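Local coordinates for SusD superfamily protein (Bacteroides fragilis NCTC 9343, PDB 3NQP) that probably binds glycans at the outer membrane of the bacterium, as a SusD-family partner in nutrient uptake, at residues G51-T56 against G450-D455; A58-M63 against T316-K321; F283-N286 against S291-N294; R295-A298 against V302-D305; Q325-D328 against R333-A336. One frame throughout, in Å; residues are numbered along the deposited sequence.

Interaction 1. Residues G51-T56 against G450-D455; sequences GGRFIT and GQRWWD
R452 reaches back from the first turn of its helix to the backbone of G51, and its NH1 gives a hydrogen bond to G51 O at 2.9 Å. The bond is nearly straight, 167° at the hydrogen; it meets the oxygen almost end-on to the carbonyl, and G51 O lies in the guanidinium plane, at its edge. A bend at chi3 (-142°) turns the R452 head toward this oxygen, and the aliphatic part of the chain is left for R53. There R452 CD sits over one face of the R53 guanidinium, off toward its rim, 3.6 Å from R53 NE. R452 thus meets that group through its CD methylene; the two guanidinium planes are 33° apart. G51 itself passes close to the helix start, its CA 4.6 Å from W453 CA. The contact joins the loop after helix 39-48, in the N-terminal part of the SusD fold, to helix 452-458, nearly 400 residues further along the chain. R53 NE and R452 NE are 4.4 Å apart, and nearby acidic groups probably offset the like charges: D443 forms a salt bridge with R452 NE and takes a hydrogen bond from R53 NH1 through its backbone oxygen. R452 NH1 has a second acceptor in G474 O, while E48, at the end of helix 39-48, accepts a hydrogen bond from G450 N.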
# COMPACT_ATOMS: atom_id res chain seq x y z
N GLY A 51 -6.56 -1.85 -9.06
CA GLY A 51 -5.35 -2.08 -9.86
C GLY A 51 -5.44 -2.95 -11.12
O GLY A 51 -4.44 -3.12 -11.76
N GLY A 52 -6.61 -3.50 -11.48
CA GLY A 52 -6.76 -4.14 -12.78
C GLY A 52 -6.27 -5.58 -12.81
O GLY A 52 -6.10 -6.16 -13.88
N ARG A 53 -6.02 -6.16 -11.66
CA ARG A 53 -5.53 -7.54 -11.64
C ARG A 53 -6.23 -8.51 -10.72
O ARG A 53 -5.72 -9.63 -10.47
CB ARG A 53 -4.02 -7.57 -11.38
CG ARG A 53 -3.56 -6.81 -10.21
CD ARG A 53 -1.99 -6.91 -10.13
NE ARG A 53 -1.56 -6.34 -8.88
CZ ARG A 53 -0.32 -6.32 -8.40
NH1 ARG A 53 0.68 -6.85 -9.08
NH2 ARG A 53 -0.10 -5.72 -7.22
N PHE A 54 -7.43 -8.14 -10.27
CA PHE A 54 -8.26 -9.01 -9.46
C PHE A 54 -9.35 -9.65 -10.34
O PHE A 54 -9.74 -9.08 -11.34
CB PHE A 54 -8.88 -8.20 -8.33
CG PHE A 54 -7.96 -8.00 -7.16
CD1 PHE A 54 -7.83 -8.96 -6.19
CD2 PHE A 54 -7.17 -6.91 -7.08
CE1 PHE A 54 -6.97 -8.80 -5.13
CE2 PHE A 54 -6.30 -6.74 -6.03
CZ PHE A 54 -6.19 -7.70 -5.06
N ILE A 55 -9.76 -10.86 -10.02
CA ILE A 55 -10.89 -11.44 -10.73
C ILE A 55 -12.19 -11.00 -10.03
O ILE A 55 -12.17 -10.53 -8.87
CB ILE A 55 -10.78 -12.96 -10.80
CG1 ILE A 55 -10.91 -13.60 -9.43
CG2 ILE A 55 -9.46 -13.42 -11.46
CD1 ILE A 55 -12.14 -14.40 -9.28
N THR A 56 -13.31 -11.18 -10.72
CA THR A 56 -14.63 -11.00 -10.12
C THR A 56 -15.48 -12.23 -10.43
O THR A 56 -15.04 -13.12 -11.16
CB THR A 56 -15.36 -9.72 -10.64
OG1 THR A 56 -15.52 -9.82 -12.05
CG2 THR A 56 -14.53 -8.50 -10.34
N GLY A 450 -0.30 -2.67 -1.54
CA GLY A 450 -1.07 -1.44 -1.68
C GLY A 450 -0.50 -0.36 -2.60
O GLY A 450 -0.70 0.84 -2.36
N GLN A 451 0.21 -0.77 -3.64
CA GLN A 451 0.80 0.20 -4.54
C GLN A 451 0.14 0.40 -5.93
O GLN A 451 0.18 1.53 -6.50
CB GLN A 451 2.26 -0.16 -4.77
CG GLN A 451 3.12 -0.22 -3.50
CD GLN A 451 3.21 1.10 -2.81
OE1 GLN A 451 3.69 2.10 -3.37
NE2 GLN A 451 2.71 1.14 -1.57
N ARG A 452 -0.41 -0.67 -6.50
CA ARG A 452 -0.70 -0.62 -7.92
C ARG A 452 -1.71 0.46 -8.34
O ARG A 452 -1.52 1.13 -9.38
CB ARG A 452 -1.15 -1.97 -8.49
CG ARG A 452 -1.14 -1.91 -10.04
CD ARG A 452 -1.25 -3.29 -10.69
NE ARG A 452 -0.41 -3.34 -11.87
CZ ARG A 452 -0.79 -3.15 -13.13
NH1 ARG A 452 -2.07 -3.02 -13.47
NH2 ARG A 452 0.14 -3.19 -14.07
N TRP A 453 -2.74 0.67 -7.55
CA TRP A 453 -3.72 1.72 -7.94
C TRP A 453 -2.99 3.05 -7.98
O TRP A 453 -3.18 3.84 -8.90
CB TRP A 453 -4.92 1.79 -6.97
CG TRP A 453 -5.87 2.99 -7.26
CD1 TRP A 453 -6.18 3.98 -6.43
CD2 TRP A 453 -6.54 3.28 -8.50
NE1 TRP A 453 -7.01 4.90 -7.05
CE2 TRP A 453 -7.26 4.47 -8.32
CE3 TRP A 453 -6.62 2.62 -9.73
CZ2 TRP A 453 -8.02 5.03 -9.31
CZ3 TRP A 453 -7.38 3.18 -10.73
CH2 TRP A 453 -8.08 4.37 -10.50
N TRP A 454 -2.15 3.29 -6.96
CA TRP A 454 -1.41 4.56 -6.91
C TRP A 454 -0.43 4.70 -8.10
O TRP A 454 -0.36 5.75 -8.76
CB TRP A 454 -0.73 4.74 -5.55
CG TRP A 454 -1.67 4.66 -4.36
CD1 TRP A 454 -1.44 4.03 -3.18
CD2 TRP A 454 -2.93 5.32 -4.22
NE1 TRP A 454 -2.51 4.22 -2.32
CE2 TRP A 454 -3.43 5.01 -2.95
CE3 TRP A 454 -3.69 6.13 -5.05
CZ2 TRP A 454 -4.65 5.48 -2.50
CZ3 TRP A 454 -4.92 6.59 -4.60
CH2 TRP A 454 -5.38 6.26 -3.34
N ASP A 455 0.28 3.62 -8.38
CA ASP A 455 1.21 3.57 -9.52
C ASP A 455 0.51 3.89 -10.86
O ASP A 455 1.09 4.62 -11.67
CB ASP A 455 1.88 2.20 -9.59
CG ASP A 455 2.78 1.92 -8.39
OD1 ASP A 455 3.18 2.86 -7.67
OD2 ASP A 455 3.09 0.73 -8.13

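Interaction 2. Residues A58-M63 against T316-K321; sequences ASSDGM and TYEYNK. With EDO (1,2-ethanediol), chain D; EDO (1,2-ethanediol), chain E.
A type I beta turn, S59 to G62, is held at its start by one carboxylate: E318 receives both the backbone N-H and the hydroxyl of S60. The backbone arm is S60 N to E318 OE1, 2.9 Å and nearly straight at 169°. The hydroxyl arm is S60 OG to E318 OE2, shorter at 2.7 Å. Each oxygen uses its syn lone pair, on the side of its partner oxygen, so S60 is held in a two-pronged grip that fixes the rotation of the carboxylate. E318 can reach these donors because its chain runs out extended, CG anti to the backbone N (chi1 -171°), while S60 OG turns back beside its own N (chi1 -67°) and presents both donors together. S59 CB fills in beside the same group, 3.4 Å from E318 OE1. S60 OG also accepts a hydrogen bond, 2.7 Å long, from O2 of an ethanediol (chain D), probably picked up from the crystallisation liquor.

Just past the turn M63, a selenomethionine, lies alongside T316, with M63 CG 3.8 Å from T316 CG2. The turn closes through G62 N to S59 O, and S59 N bonds to M63 O at 2.8 Å. The hydroxyl of S59 goes to Q315 O, just before the second segment. What results is a type I turn whose second residue, S60, is held by E318 through both N and OG, tying the loop before helix 68-71 to the segment entering helix 321-325.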
# COMPACT_ATOMS: atom_id res chain seq x y z
N ALA A 58 -17.03 -15.73 -9.22
CA ALA A 58 -16.66 -16.78 -8.28
C ALA A 58 -15.14 -16.95 -8.31
O ALA A 58 -14.49 -17.01 -9.36
CB ALA A 58 -17.37 -18.08 -8.62
N SER A 59 -14.56 -17.07 -7.13
CA SER A 59 -13.17 -17.41 -7.03
C SER A 59 -12.95 -18.85 -7.45
O SER A 59 -13.89 -19.62 -7.55
CB SER A 59 -12.64 -17.19 -5.64
OG SER A 59 -13.27 -18.04 -4.71
N SER A 60 -11.69 -19.19 -7.68
CA SER A 60 -11.31 -20.60 -7.90
C SER A 60 -11.89 -21.53 -6.84
O SER A 60 -12.20 -22.70 -7.13
CB SER A 60 -9.78 -20.72 -7.95
OG SER A 60 -9.30 -20.05 -9.10
N ASP A 61 -11.94 -21.07 -5.60
CA ASP A 61 -12.42 -21.90 -4.49
C ASP A 61 -13.95 -22.04 -4.44
O ASP A 61 -14.49 -22.86 -3.65
CB ASP A 61 -11.93 -21.33 -3.16
CG ASP A 61 -11.96 -22.38 -2.05
OD1 ASP A 61 -11.46 -23.49 -2.29
OD2 ASP A 61 -12.48 -22.07 -0.97
N GLY A 62 -14.64 -21.26 -5.27
CA GLY A 62 -16.08 -21.43 -5.46
C GLY A 62 -16.95 -20.34 -4.89
O GLY A 62 -18.16 -20.44 -5.02
N MSE A 63 -16.36 -19.27 -4.33
CA MSE A 63 -17.12 -18.28 -3.58
C MSE A 63 -17.11 -16.94 -4.32
O MSE A 63 -16.11 -16.55 -4.88
CB MSE A 63 -16.51 -18.12 -2.20
CG MSE A 63 -17.16 -17.14 -1.32
SE MSE A 63 -19.12 -17.48 -1.14
CE MSE A 63 -19.61 -15.75 -0.60
N THR A 316 -12.10 -14.94 -1.14
CA THR A 316 -12.94 -13.82 -1.50
C THR A 316 -12.16 -12.64 -2.10
O THR A 316 -12.74 -11.64 -2.44
CB THR A 316 -13.81 -13.34 -0.27
OG1 THR A 316 -13.00 -13.15 0.89
CG2 THR A 316 -14.91 -14.39 0.07
N TYR A 317 -10.86 -12.80 -2.26
CA TYR A 317 -10.00 -11.91 -3.03
C TYR A 317 -9.02 -12.81 -3.76
O TYR A 317 -8.39 -13.69 -3.12
CB TYR A 317 -9.18 -10.92 -2.12
CG TYR A 317 -10.07 -9.98 -1.35
CD1 TYR A 317 -10.60 -10.36 -0.12
CD2 TYR A 317 -10.44 -8.75 -1.86
CE1 TYR A 317 -11.46 -9.55 0.58
CE2 TYR A 317 -11.29 -7.93 -1.16
CZ TYR A 317 -11.79 -8.32 0.07
OH TYR A 317 -12.67 -7.53 0.76
N GLU A 318 -8.90 -12.64 -5.07
CA GLU A 318 -8.01 -13.48 -5.88
C GLU A 318 -7.43 -12.74 -7.07
O GLU A 318 -8.15 -12.19 -7.90
CB GLU A 318 -8.74 -14.70 -6.45
CG GLU A 318 -7.76 -15.77 -7.14
CD GLU A 318 -8.54 -16.99 -7.65
OE1 GLU A 318 -9.76 -17.04 -7.44
OE2 GLU A 318 -7.90 -17.93 -8.19
N TYR A 319 -6.12 -12.83 -7.21
CA TYR A 319 -5.46 -12.26 -8.38
C TYR A 319 -5.71 -13.09 -9.61
O TYR A 319 -5.73 -14.33 -9.57
CB TYR A 319 -3.97 -12.13 -8.16
CG TYR A 319 -3.64 -11.09 -7.12
CD1 TYR A 319 -3.56 -9.76 -7.47
CD2 TYR A 319 -3.42 -11.44 -5.81
CE1 TYR A 319 -3.28 -8.77 -6.51
CE2 TYR A 319 -3.09 -10.45 -4.83
CZ TYR A 319 -3.06 -9.12 -5.22
OH TYR A 319 -2.78 -8.13 -4.31
N ASN A 320 -5.87 -12.40 -10.74
CA ASN A 320 -5.93 -13.06 -12.04
C ASN A 320 -4.67 -13.90 -12.12
O ASN A 320 -3.60 -13.45 -11.68
CB ASN A 320 -5.91 -11.99 -13.12
CG ASN A 320 -6.10 -12.53 -14.49
OD1 ASN A 320 -5.22 -13.22 -15.02
ND2 ASN A 320 -7.24 -12.19 -15.11
N LYS A 321 -4.76 -15.09 -12.67
CA LYS A 321 -3.63 -16.01 -12.65
C LYS A 321 -2.41 -15.55 -13.49
O LYS A 321 -1.29 -16.03 -13.30
CB LYS A 321 -4.10 -17.38 -13.14
CG LYS A 321 -4.48 -17.45 -14.62
CD LYS A 321 -4.87 -18.90 -15.04
CE LYS A 321 -6.34 -19.20 -14.57
NZ LYS A 321 -6.81 -20.56 -14.97
C1 EDO D . -11.35 -17.77 -11.10
O1 EDO D . -10.31 -17.05 -11.78
C2 EDO D . -11.54 -19.19 -11.66
O2 EDO D . -10.34 -19.98 -11.55
C1 EDO E . -9.68 -22.41 -15.60
O1 EDO E . -8.29 -22.71 -15.70
C2 EDO E . -10.11 -21.97 -14.19
O2 EDO E . -9.63 -20.66 -13.84

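Interaction 3. Residues F283-N286 against S291-N294; sequences FTYN and STKN
Y285 and T292 meet through their beta carbons, Y285 CB to T292 CB 3.8 Å, and T292 OG1 and CG2 are slightly further from the same methylene. The closest approach is at the base of the tyrosine, with T292 CB oblique to its ring: Y285 CG sits between its own backbone N and carbonyl carbon (chi1 51°), and the ring goes on to pack edge-to-face with F303, its OH bonding to D305. T292 OG1 has its polar partner in D61. The two segments belong to the long loop region between strand 265-269 and helix 321-325, in the SusD-family part of the chain; they are the arms of a short chain reversal, the second ending in a 3-10 turn at 292-294, with N294 N bonded to S291 O at 3.1 Å. Next to the Y285-T292 pair the link is through water. One water donates to N286 O (3.0 Å) and accepts from K293 N (3.1 Å), joining the backbones where they do not bond directly. The K293 side chain folds back over the reversal, its NZ 4.2 Å from N286 O, and that ammonium is held by the backbone oxygens of V287 and G290, both in the connecting residues.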
# COMPACT_ATOMS: atom_id res chain seq x y z
N PHE A 283 -7.52 -14.41 1.14
CA PHE A 283 -6.87 -14.62 -0.17
C PHE A 283 -6.46 -16.09 -0.34
O PHE A 283 -5.62 -16.39 -1.20
CB PHE A 283 -5.58 -13.79 -0.32
CG PHE A 283 -5.80 -12.32 -0.56
CD1 PHE A 283 -6.27 -11.49 0.44
CD2 PHE A 283 -5.42 -11.74 -1.77
CE1 PHE A 283 -6.43 -10.12 0.19
CE2 PHE A 283 -5.57 -10.37 -2.00
CZ PHE A 283 -6.06 -9.58 -1.03
N THR A 284 -6.99 -16.99 0.50
CA THR A 284 -6.53 -18.39 0.51
C THR A 284 -7.56 -19.39 -0.05
O THR A 284 -7.85 -19.37 -1.27
CB THR A 284 -6.00 -18.80 1.90
OG1 THR A 284 -7.06 -18.84 2.88
CG2 THR A 284 -4.90 -17.82 2.33
N TYR A 285 -8.12 -20.25 0.81
CA TYR A 285 -9.16 -21.16 0.42
C TYR A 285 -9.89 -21.61 1.73
O TYR A 285 -9.38 -21.43 2.86
CB TYR A 285 -8.58 -22.35 -0.34
CG TYR A 285 -7.45 -22.98 0.43
CD1 TYR A 285 -6.16 -22.46 0.32
CD2 TYR A 285 -7.66 -24.03 1.29
CE1 TYR A 285 -5.10 -23.00 1.05
CE2 TYR A 285 -6.58 -24.60 2.02
CZ TYR A 285 -5.32 -24.06 1.91
OH TYR A 285 -4.27 -24.57 2.65
N ASN A 286 -11.08 -22.14 1.53
CA ASN A 286 -11.95 -22.60 2.60
C ASN A 286 -11.85 -24.13 2.67
O ASN A 286 -12.46 -24.82 1.88
CB ASN A 286 -13.38 -22.20 2.23
CG ASN A 286 -14.37 -22.36 3.37
OD1 ASN A 286 -14.31 -23.30 4.14
ND2 ASN A 286 -15.30 -21.41 3.47
N SER A 291 -13.55 -25.72 -2.98
CA SER A 291 -13.20 -26.73 -3.96
C SER A 291 -11.70 -26.87 -4.13
O SER A 291 -11.24 -27.90 -4.63
CB SER A 291 -13.84 -26.42 -5.33
OG SER A 291 -13.51 -25.09 -5.73
N THR A 292 -10.93 -25.84 -3.75
CA THR A 292 -9.45 -25.89 -3.93
C THR A 292 -8.84 -27.17 -3.32
O THR A 292 -7.99 -27.80 -3.93
CB THR A 292 -8.74 -24.61 -3.35
OG1 THR A 292 -9.31 -23.44 -3.97
CG2 THR A 292 -7.24 -24.63 -3.59
N LYS A 293 -9.30 -27.56 -2.14
CA LYS A 293 -8.74 -28.74 -1.43
C LYS A 293 -8.76 -30.01 -2.23
O LYS A 293 -7.94 -30.90 -1.96
CB LYS A 293 -9.43 -29.01 -0.10
CG LYS A 293 -10.96 -29.20 -0.19
CD LYS A 293 -11.56 -29.73 1.12
CE LYS A 293 -13.11 -29.93 1.02
NZ LYS A 293 -13.94 -28.64 0.95
N ASN A 294 -9.67 -30.12 -3.19
CA ASN A 294 -9.79 -31.33 -4.01
C ASN A 294 -9.05 -31.20 -5.34
O ASN A 294 -9.10 -32.09 -6.13
CB ASN A 294 -11.26 -31.68 -4.26
CG ASN A 294 -12.00 -31.95 -2.96
OD1 ASN A 294 -11.50 -32.64 -2.08
ND2 ASN A 294 -13.17 -31.38 -2.83
O HOH W 1 -10.77 -25.42 -0.49

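Interaction 4. Residues R295-A298 against V302-D305; sequences RYQA and VFGD
R295 O takes the N-H of F303 in a short hydrogen bond, 2.7 Å and 164° at the hydrogen, with the donor tilted from the carbonyl plane. The same oxygen is approached by V302 CA at 3.5 Å in a CA-H...O contact. The next acceptor, V302 O, is served by a side chain: Q297 NE2 donates to it at 3.2 Å. That bond is almost linear (171°), and the oxygen lies in the plane of the Q297 amide; seen from the acceptor, however, the donor stands above the carbonyl plane, not on a lone pair. An extended chain (chi2 -173°) brings the Q297 amide to this oxygen; the Q297 and F303 side chains cross at about a right angle, Q297 CG 4.0 Å from F303 CD2. Y296 adds an apolar touch, its CE1 3.8 Å from V302 CG2. Outside the pair, R295 NH1 donates to S291 OG and its guanidinium makes a cation-pi contact with Y354. Y296 and V302 form a single beta bridge, CA to CA 4.4 Å: an isolated bridge closing a tight surface loop, which lies against strand 338-344.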
# COMPACT_ATOMS: atom_id res chain seq x y z
N ARG A 295 -8.37 -30.09 -5.58
CA ARG A 295 -7.60 -29.96 -6.80
C ARG A 295 -6.15 -30.39 -6.43
O ARG A 295 -5.95 -31.11 -5.42
CB ARG A 295 -7.69 -28.54 -7.35
CG ARG A 295 -9.10 -28.15 -7.74
CD ARG A 295 -9.25 -27.00 -8.73
NE ARG A 295 -10.68 -26.89 -9.02
CZ ARG A 295 -11.55 -26.16 -8.31
NH1 ARG A 295 -11.13 -25.37 -7.31
NH2 ARG A 295 -12.84 -26.18 -8.60
N TYR A 296 -5.18 -29.97 -7.23
CA TYR A 296 -3.83 -30.50 -7.14
C TYR A 296 -2.78 -29.40 -7.01
O TYR A 296 -2.98 -28.29 -7.43
CB TYR A 296 -3.51 -31.39 -8.35
CG TYR A 296 -4.47 -32.52 -8.47
CD1 TYR A 296 -4.22 -33.72 -7.83
CD2 TYR A 296 -5.68 -32.37 -9.15
CE1 TYR A 296 -5.14 -34.76 -7.88
CE2 TYR A 296 -6.61 -33.40 -9.20
CZ TYR A 296 -6.33 -34.59 -8.55
OH TYR A 296 -7.21 -35.66 -8.62
N GLN A 297 -1.67 -29.76 -6.39
CA GLN A 297 -0.47 -28.97 -6.35
C GLN A 297 0.37 -29.24 -7.59
O GLN A 297 0.14 -30.22 -8.31
CB GLN A 297 0.33 -29.33 -5.11
CG GLN A 297 -0.54 -29.36 -3.85
CD GLN A 297 0.25 -29.56 -2.59
OE1 GLN A 297 1.21 -28.84 -2.34
NE2 GLN A 297 -0.19 -30.47 -1.75
N ALA A 298 1.38 -28.40 -7.77
CA ALA A 298 2.31 -28.44 -8.87
C ALA A 298 2.99 -29.80 -9.00
O ALA A 298 3.27 -30.20 -10.12
CB ALA A 298 3.42 -27.29 -8.72
N VAL A 302 -2.57 -34.16 -4.22
CA VAL A 302 -3.86 -33.50 -3.91
C VAL A 302 -3.59 -32.28 -3.03
O VAL A 302 -2.74 -32.31 -2.16
CB VAL A 302 -4.86 -34.46 -3.24
CG1 VAL A 302 -6.16 -33.76 -2.90
CG2 VAL A 302 -5.20 -35.63 -4.17
N PHE A 303 -4.29 -31.18 -3.31
CA PHE A 303 -3.98 -29.91 -2.64
C PHE A 303 -4.25 -29.96 -1.12
O PHE A 303 -3.40 -29.59 -0.31
CB PHE A 303 -4.80 -28.79 -3.32
CG PHE A 303 -4.39 -27.40 -2.91
CD1 PHE A 303 -4.83 -26.86 -1.74
CD2 PHE A 303 -3.54 -26.66 -3.70
CE1 PHE A 303 -4.47 -25.56 -1.37
CE2 PHE A 303 -3.15 -25.39 -3.33
CZ PHE A 303 -3.65 -24.83 -2.16
N GLY A 304 -5.44 -30.41 -0.72
CA GLY A 304 -5.76 -30.55 0.70
C GLY A 304 -5.56 -29.21 1.41
O GLY A 304 -5.99 -28.16 0.91
N ASP A 305 -4.95 -29.23 2.58
CA ASP A 305 -4.68 -28.01 3.32
C ASP A 305 -3.20 -27.68 3.17
O ASP A 305 -2.45 -27.65 4.15
CB ASP A 305 -5.03 -28.17 4.80
CG ASP A 305 -4.80 -26.90 5.58
OD1 ASP A 305 -4.59 -25.84 4.97
OD2 ASP A 305 -4.88 -26.93 6.81

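Interaction 5. Residues Q325-D328 against R333-A336; sequences QNFD and RKEA
K334 runs alongside F327 with its chain heading the other way, so the lysine's stem follows the phenylalanine's base while its tip reaches the backbone. F327 CB touches both K334 CB and K334 CG at 3.6 Å. K334 CA lies over one face of the F327 ring, 4.2 Å from the centroid and 19° off the normal, a CH-pi contact displaced toward the rim. From there the lysine runs out fully extended, CG anti to its own N, and NZ gives F327 O a hydrogen bond of 2.9 Å. The ammonium also has a salt bridge to D329, and a cation-pi contact to Y324. R333 meets the ring further out: its CB is 3.7 Å from F327 CE1, and the guanidinium plane stands 69° from the ring. A bend at chi3 (-72°) turns its head away to acidic partners, E445 and E441 of helix 431-445 and D331 in the connecting turn. F327 thus sits between the first turn of helix 333-337 and helix 431-445, where K444 touches it. R333 continues to helix 399-414 through V409 and A413, and helix 333-337 leads directly into strand 338-344, which pairs antiparallel with strand 351-358.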
# COMPACT_ATOMS: atom_id res chain seq x y z
N GLN A 325 1.67 -16.00 -13.30
CA GLN A 325 2.38 -16.46 -14.51
C GLN A 325 3.40 -15.44 -15.02
O GLN A 325 4.32 -15.80 -15.75
CB GLN A 325 1.40 -16.75 -15.64
CG GLN A 325 0.47 -17.89 -15.33
CD GLN A 325 -0.62 -18.04 -16.36
OE1 GLN A 325 -1.22 -17.06 -16.80
NE2 GLN A 325 -0.87 -19.27 -16.76
N ASN A 326 3.24 -14.17 -14.62
CA ASN A 326 4.24 -13.13 -14.94
C ASN A 326 5.61 -13.31 -14.28
O ASN A 326 6.61 -12.77 -14.74
CB ASN A 326 3.75 -11.74 -14.51
CG ASN A 326 2.92 -11.04 -15.59
OD1 ASN A 326 2.79 -11.51 -16.72
ND2 ASN A 326 2.37 -9.86 -15.23
N PHE A 327 5.65 -14.02 -13.16
CA PHE A 327 6.93 -14.33 -12.52
C PHE A 327 7.67 -15.46 -13.26
O PHE A 327 7.09 -16.51 -13.53
CB PHE A 327 6.71 -14.81 -11.08
CG PHE A 327 6.20 -13.74 -10.12
CD1 PHE A 327 7.08 -12.96 -9.39
CD2 PHE A 327 4.85 -13.60 -9.87
CE1 PHE A 327 6.62 -12.03 -8.46
CE2 PHE A 327 4.38 -12.62 -8.96
CZ PHE A 327 5.29 -11.85 -8.25
N ASP A 328 8.98 -15.29 -13.49
CA ASP A 328 9.86 -16.43 -13.83
C ASP A 328 9.93 -17.40 -12.67
O ASP A 328 9.81 -16.99 -11.51
CB ASP A 328 11.29 -15.94 -14.10
CG ASP A 328 11.36 -15.05 -15.30
OD1 ASP A 328 10.72 -15.39 -16.30
OD2 ASP A 328 12.04 -14.01 -15.23
N ARG A 333 10.19 -14.58 -5.42
CA ARG A 333 8.93 -13.94 -5.02
C ARG A 333 7.72 -14.76 -5.46
O ARG A 333 6.63 -14.63 -4.89
CB ARG A 333 8.82 -12.53 -5.58
CG ARG A 333 9.93 -11.59 -5.11
CD ARG A 333 9.84 -10.25 -5.77
NE ARG A 333 10.22 -10.33 -7.17
CZ ARG A 333 10.65 -9.31 -7.90
NH1 ARG A 333 10.70 -8.07 -7.41
NH2 ARG A 333 11.00 -9.53 -9.15
N LYS A 334 7.89 -15.56 -6.50
CA LYS A 334 6.76 -16.32 -7.08
C LYS A 334 6.11 -17.23 -6.04
O LYS A 334 4.92 -17.08 -5.68
CB LYS A 334 7.21 -17.08 -8.34
CG LYS A 334 6.07 -17.76 -9.10
CD LYS A 334 6.59 -18.37 -10.43
CE LYS A 334 5.48 -18.93 -11.31
NZ LYS A 334 5.90 -19.00 -12.74
N GLU A 335 6.89 -18.18 -5.53
CA GLU A 335 6.38 -19.14 -4.55
C GLU A 335 6.35 -18.56 -3.14
O GLU A 335 5.59 -19.02 -2.31
CB GLU A 335 7.16 -20.48 -4.62
CG GLU A 335 7.06 -21.10 -5.93
CD GLU A 335 5.62 -21.47 -6.29
OE1 GLU A 335 4.89 -22.09 -5.44
OE2 GLU A 335 5.26 -21.15 -7.45
N ALA A 336 7.11 -17.49 -2.87
CA ALA A 336 6.95 -16.80 -1.57
C ALA A 336 5.58 -16.11 -1.50
O ALA A 336 4.97 -16.03 -0.44
CB ALA A 336 8.05 -15.79 -1.37

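Interactions 2, 3, 4 and 5 all fall within the chain loop closed by interaction 1. Interactions 1 and 2 share two probable backbone hydrogen bonds, R53 O to N320 N at 2.8 Å and I55 N to E318 O at 3.0 Å, so the loop after helix 39-48 serves both. D61 then carries interaction 2 into interaction 3, OD1 to T292 OG1 at 2.7 Å and OD2 to N286 N at 2.9 Å. Interactions 3 and 4 are joined by Y285 OH to D305 OD1, 2.7 Å, with centres about 9 Å apart. Interaction 5 follows interaction 2 directly along the chain without otherwise touching it; its nearest atoms are about 6 Å from interaction 4. The ethanediols, probably from the crystallisation liquor, lie at interaction 2.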